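Local coordinates for bumblebee peptidoglycan recognition protein SA (Bombus, PDB 5XZ4) that probably recognises bacterial peptidoglycan in bee innate immunity, with a preference for the Dap-type over the Lys-type form, at residues Y72-L75 / N81-E84; K158-I163 / L167-T172. All coordinates share one frame; numbering follows the deposited sequence.

In the fold
Both contacts are buried where they touch, but interaction 1 lies in the core, its centre about 6 Å from that of the chain, whereas interaction 2 is nearer the periphery, about 14 Å from the same point, among exposed neighbours such as Leu167 and Pro171. The first joins two antiparallel strands of the central mixed sheet, 74-76 and the outermost strand 82-84, through main-chain bonds, with Phe74 and Val82 packing on helix 118-134, and Leu75 and Tyr83 on helix 47-64. The second packs the loop after helix 157-163 back onto that helix by side chains, and the loop itself bonds to strand 141-145, the other outermost strand. The contacts share no element. The centres of interactions 1 and 2 are about 19 Å apart.

Interaction 1 (Y72-L75 / N81-E84); sequences YSFL and NVYE
Val82 reaches across to the neighbouring strand with its CG1 methyl, which lies 3.7 Å from Phe74 CD1. That methyl is anti to the backbone N (chi1 179°), and it meets the ring obliquely. Leu127 of helix 118-134 packs against both side chains, so the pair belongs to the layer between sheet and helix. Val82 CA also makes a CA-H...O contact with Leu75 O.

Tyr83 forms the hydrogen-bonded pair with Leu75. Leu75 N donates to Tyr83 O at 2.9 Å, within the plane of the carbonyl, and Tyr83 N returns a nearly straight bond to Leu75 O at 2.9 Å (176° at the hydrogen). Tyr83 O takes a further CA-H...O contact from Phe74 CA, at 3.2 Å. The CB atoms of Leu75 and Tyr83 stand 4.2 Å apart on the sheet face covered by helix 47-64. Leu75 O lies by the edge of the Tyr83 ring, near its plane, while the hydroxyl end leads away and Tyr83 OH bonds to Asp79 OD2 in the connecting turn.

Glu84 makes the non-hydrogen-bonded pair with Phe74, their CA atoms 4.7 Å apart. Glu84 CA lies 3.9 Å from Phe74 CD1, and Glu84 OE1 bonds to Arg13 N. Trp88 stacks edge-to-face with the Phe74 ring. The arrangement is an antiparallel beta hairpin, here forming one edge of the central mixed sheet in an amidase-like PGRP domain.

Interaction 2 (K158-I163 / L167-T172); sequences KLQKQI and LEWVPT
Ile163 and Trp169 mark the closest backbone approach, their CA atoms 6.6 Å apart, where helix 157-163 faces a segment without regular secondary structure. The helical side keeps its own i to i-4 bonding, with Ile163 N bonded to Leu159 O. Three residues separate the segments, and on the returning chain the side chain of Trp169 sets off toward the helix.

Trp169 carries the contact. Its CG is anti to the backbone N (chi1 179°), which extends the indole toward Ile163 and Gln160, and Trp169 CB lies 3.4 Å from Ile163 O. Further along the side chain, Trp169 CD1 meets Ile163 CD1 at 3.8 Å and Ile163 CG1 at 3.9 Å. The isoleucine side chain crosses that of the tryptophan at about a right angle. Gln160, bent at chi2 (73°), brings NE2 to 3.9 Å from Trp169 NE1, its amide plane nearly upright to the ring. Pro171 N lies over one face of the indole, offset toward the rim.

The two facing nitrogens are both donors and do not bond each other: each donates to Gln148 OE1, which thus bridges helix and loop. Gln148 NE2 in turn bonds to Val170 O. The chemistry therefore implies that the C-terminal segment is joined to the helix by apolar packing and by a shared third-party acceptor, with no direct polar bond between them.

Interaction 1 (Y72-L75 / N81-E84)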
loop_
_atom_site.group_PDB
_atom_site.type_symbol
_atom_site.label_atom_id
_atom_site.label_comp_id
_atom_site.label_asym_id
_atom_site.label_seq_id
_atom_site.Cartn_x
_atom_site.Cartn_y
_atom_site.Cartn_z
ATOM N N TYR A 72 -1.206 5.208 -4.026
ATOM C CA TYR A 72 -1.288 4.203 -2.927
ATOM C C TYR A 72 -1.782 4.831 -1.618
ATOM O O TYR A 72 -1.530 6.003 -1.345
ATOM C CB TYR A 72 0.079 3.545 -2.668
ATOM C CG TYR A 72 0.637 2.854 -3.904
ATOM C CD1 TYR A 72 0.098 1.640 -4.340
ATOM C CD2 TYR A 72 1.681 3.430 -4.689
ATOM C CE1 TYR A 72 0.560 1.015 -5.495
ATOM C CE2 TYR A 72 2.145 2.795 -5.862
ATOM C CZ TYR A 72 1.603 1.581 -6.239
ATOM O OH TYR A 72 2.000 0.909 -7.376
ATOM N N SER A 73 -2.498 4.029 -0.800
ATOM C CA SER A 73 -2.870 4.427 0.574
ATOM C C SER A 73 -1.647 4.510 1.493
ATOM O O SER A 73 -1.508 5.462 2.274
ATOM C CB SER A 73 -3.878 3.409 1.130
ATOM O OG SER A 73 -4.964 3.232 0.237
ATOM N N PHE A 74 -0.810 3.473 1.417
ATOM C CA PHE A 74 0.438 3.381 2.179
ATOM C C PHE A 74 1.499 2.692 1.331
ATOM O O PHE A 74 1.166 1.900 0.436
ATOM C CB PHE A 74 0.231 2.507 3.455
ATOM C CG PHE A 74 -0.767 3.070 4.437
ATOM C CD1 PHE A 74 -0.376 3.978 5.409
ATOM C CD2 PHE A 74 -2.108 2.683 4.403
ATOM C CE1 PHE A 74 -1.302 4.510 6.302
ATOM C CE2 PHE A 74 -3.030 3.208 5.319
ATOM C CZ PHE A 74 -2.630 4.120 6.258
ATOM N N LEU A 75 2.763 2.987 1.658
ATOM C CA LEU A 75 3.914 2.236 1.100
ATOM C C LEU A 75 4.623 1.503 2.207
ATOM O O LEU A 75 4.623 1.975 3.385
ATOM C CB LEU A 75 4.931 3.138 0.376
ATOM C CG LEU A 75 4.404 4.049 -0.733
ATOM C CD1 LEU A 75 5.536 4.982 -1.189
ATOM C CD2 LEU A 75 3.885 3.256 -1.895
ATOM N N ASN A 81 9.590 0.378 7.514
ATOM C CA ASN A 81 8.666 1.450 7.882
ATOM C C ASN A 81 7.463 1.533 6.964
ATOM O O ASN A 81 7.516 1.126 5.789
ATOM C CB ASN A 81 9.396 2.794 7.928
ATOM C CG ASN A 81 10.320 2.903 9.117
ATOM O OD1 ASN A 81 9.935 2.588 10.252
ATOM N ND2 ASN A 81 11.548 3.310 8.861
ATOM N N VAL A 82 6.378 2.057 7.528
ATOM C CA VAL A 82 5.150 2.343 6.789
ATOM C C VAL A 82 5.113 3.843 6.480
ATOM O O VAL A 82 5.265 4.668 7.388
ATOM C CB VAL A 82 3.896 1.942 7.622
ATOM C CG1 VAL A 82 2.609 2.269 6.859
ATOM C CG2 VAL A 82 3.927 0.461 7.988
ATOM N N TYR A 83 4.879 4.167 5.207
ATOM C CA TYR A 83 4.784 5.543 4.732
ATOM C C TYR A 83 3.325 5.852 4.353
ATOM O O TYR A 83 2.737 5.145 3.527
ATOM C CB TYR A 83 5.725 5.750 3.507
ATOM C CG TYR A 83 7.178 5.650 3.889
ATOM C CD1 TYR A 83 7.782 4.408 4.116
ATOM C CD2 TYR A 83 7.937 6.810 4.101
ATOM C CE1 TYR A 83 9.107 4.308 4.555
ATOM C CE2 TYR A 83 9.259 6.737 4.524
ATOM C CZ TYR A 83 9.844 5.503 4.768
ATOM O OH TYR A 83 11.151 5.478 5.222
ATOM N N GLU A 84 2.757 6.908 4.916
ATOM C CA GLU A 84 1.386 7.311 4.592
ATOM C C GLU A 84 1.329 7.996 3.240
ATOM O O GLU A 84 2.041 8.969 3.030
ATOM C CB GLU A 84 0.839 8.240 5.675
ATOM C CG GLU A 84 -0.601 8.645 5.439
ATOM C CD GLU A 84 -1.042 9.814 6.279
ATOM O OE1 GLU A 84 -0.246 10.741 6.547
ATOM O OE2 GLU A 84 -2.212 9.817 6.702
#

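Interaction 2 (K158-I163 / L167-T172)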
loop_
_atom_site.group_PDB
_atom_site.type_symbol
_atom_site.label_atom_id
_atom_site.label_comp_id
_atom_site.label_asym_id
_atom_site.label_seq_id
_atom_site.Cartn_x
_atom_site.Cartn_y
_atom_site.Cartn_z
ATOM N N LYS A 158 6.145 -13.654 -6.512
ATOM C CA LYS A 158 6.736 -14.078 -5.258
ATOM C C LYS A 158 6.019 -13.484 -4.032
ATOM O O LYS A 158 5.719 -14.210 -3.090
ATOM C CB LYS A 158 8.239 -13.796 -5.230
ATOM C CG LYS A 158 8.975 -14.501 -4.115
ATOM C CD LYS A 158 9.305 -15.952 -4.445
ATOM C CE LYS A 158 10.069 -16.603 -3.302
ATOM N NZ LYS A 158 10.059 -18.081 -3.438
ATOM N N LEU A 159 5.736 -12.173 -4.072
ATOM C CA LEU A 159 4.996 -11.516 -2.999
ATOM C C LEU A 159 3.567 -12.063 -2.924
ATOM O O LEU A 159 3.033 -12.230 -1.828
ATOM C CB LEU A 159 5.011 -9.997 -3.157
ATOM C CG LEU A 159 4.256 -9.165 -2.121
ATOM C CD1 LEU A 159 4.555 -9.493 -0.663
ATOM C CD2 LEU A 159 4.598 -7.716 -2.399
ATOM N N GLN A 160 2.964 -12.345 -4.077
ATOM C CA GLN A 160 1.642 -12.981 -4.108
ATOM C C GLN A 160 1.623 -14.299 -3.317
ATOM O O GLN A 160 0.695 -14.547 -2.543
ATOM C CB GLN A 160 1.160 -13.165 -5.545
ATOM C CG GLN A 160 -0.216 -13.827 -5.662
ATOM C CD GLN A 160 -1.361 -12.913 -5.248
ATOM O OE1 GLN A 160 -1.199 -11.705 -5.142
ATOM N NE2 GLN A 160 -2.533 -13.485 -5.027
ATOM N N LYS A 161 2.652 -15.129 -3.498
ATOM C CA LYS A 161 2.799 -16.363 -2.708
ATOM C C LYS A 161 2.961 -16.052 -1.211
ATOM O O LYS A 161 2.338 -16.699 -0.367
ATOM C CB LYS A 161 3.966 -17.224 -3.232
ATOM C CG LYS A 161 3.691 -17.869 -4.584
ATOM C CD LYS A 161 4.822 -18.765 -5.079
ATOM C CE LYS A 161 4.460 -19.472 -6.386
ATOM N NZ LYS A 161 4.397 -18.549 -7.561
ATOM N N GLN A 162 3.761 -15.035 -0.874
ATOM C CA GLN A 162 4.039 -14.712 0.520
ATOM C C GLN A 162 2.784 -14.281 1.312
ATOM O O GLN A 162 2.613 -14.659 2.464
ATOM C CB GLN A 162 5.136 -13.631 0.615
ATOM C CG GLN A 162 6.518 -14.097 0.140
ATOM C CD GLN A 162 7.524 -12.945 0.096
ATOM O OE1 GLN A 162 7.487 -12.106 -0.800
ATOM N NE2 GLN A 162 8.423 -12.922 1.056
ATOM N N ILE A 163 1.905 -13.485 0.706
ATOM C CA ILE A 163 0.710 -13.021 1.420
ATOM C C ILE A 163 -0.313 -14.133 1.718
ATOM O O ILE A 163 -1.153 -13.956 2.605
ATOM C CB ILE A 163 0.022 -11.800 0.757
ATOM C CG1 ILE A 163 -0.585 -12.157 -0.602
ATOM C CG2 ILE A 163 0.988 -10.623 0.655
ATOM C CD1 ILE A 163 -1.381 -11.031 -1.235
ATOM N N LEU A 167 -3.891 -15.274 7.437
ATOM C CA LEU A 167 -5.258 -15.804 7.490
ATOM C C LEU A 167 -6.257 -14.890 6.807
ATOM O O LEU A 167 -7.295 -15.343 6.336
ATOM C CB LEU A 167 -5.733 -16.048 8.942
ATOM C CG LEU A 167 -5.077 -17.170 9.746
ATOM C CD1 LEU A 167 -5.724 -17.276 11.126
ATOM C CD2 LEU A 167 -5.165 -18.497 9.007
ATOM N N GLU A 168 -5.941 -13.594 6.760
ATOM C CA GLU A 168 -6.825 -12.606 6.134
ATOM C C GLU A 168 -6.851 -12.710 4.613
ATOM O O GLU A 168 -7.757 -12.165 3.980
ATOM C CB GLU A 168 -6.453 -11.172 6.552
ATOM C CG GLU A 168 -6.491 -10.930 8.061
ATOM C CD GLU A 168 -5.167 -11.185 8.761
ATOM O OE1 GLU A 168 -4.262 -11.833 8.219
ATOM O OE2 GLU A 168 -5.015 -10.743 9.918
ATOM N N TRP A 169 -5.843 -13.361 4.030
ATOM C CA TRP A 169 -5.809 -13.526 2.554
ATOM C C TRP A 169 -6.962 -14.419 2.090
ATOM O O TRP A 169 -7.220 -15.449 2.709
ATOM C CB TRP A 169 -4.462 -14.098 2.088
ATOM C CG TRP A 169 -4.452 -14.296 0.586
ATOM C CD1 TRP A 169 -4.341 -13.315 -0.374
ATOM C CD2 TRP A 169 -4.683 -15.528 -0.114
ATOM N NE1 TRP A 169 -4.454 -13.883 -1.628
ATOM C CE2 TRP A 169 -4.656 -15.233 -1.499
ATOM C CE3 TRP A 169 -4.862 -16.860 0.296
ATOM C CZ2 TRP A 169 -4.824 -16.218 -2.488
ATOM C CZ3 TRP A 169 -5.039 -17.850 -0.694
ATOM C CH2 TRP A 169 -5.004 -17.521 -2.069
ATOM N N VAL A 170 -7.638 -14.026 1.013
ATOM C CA VAL A 170 -8.737 -14.817 0.438
ATOM C C VAL A 170 -8.453 -15.179 -1.030
ATOM O O VAL A 170 -7.983 -14.346 -1.807
ATOM C CB VAL A 170 -10.116 -14.131 0.609
ATOM C CG1 VAL A 170 -10.476 -13.993 2.090
ATOM C CG2 VAL A 170 -10.210 -12.795 -0.096
ATOM N N PRO A 171 -8.729 -16.427 -1.412
ATOM C CA PRO A 171 -8.546 -16.838 -2.808
ATOM C C PRO A 171 -9.533 -16.206 -3.798
ATOM O O PRO A 171 -9.206 -16.104 -4.992
ATOM C CB PRO A 171 -8.719 -18.360 -2.750
ATOM C CG PRO A 171 -9.491 -18.622 -1.506
ATOM C CD PRO A 171 -9.091 -17.559 -0.533
ATOM N N THR A 172 -10.714 -15.794 -3.328
ATOM C CA THR A 172 -11.607 -14.895 -4.131
ATOM C C THR A 172 -12.184 -13.735 -3.282
ATOM O O THR A 172 -12.736 -13.979 -2.205
ATOM C CB THR A 172 -12.758 -15.612 -4.917
ATOM O OG1 THR A 172 -13.567 -16.393 -4.030
ATOM C CG2 THR A 172 -12.239 -16.480 -6.070
#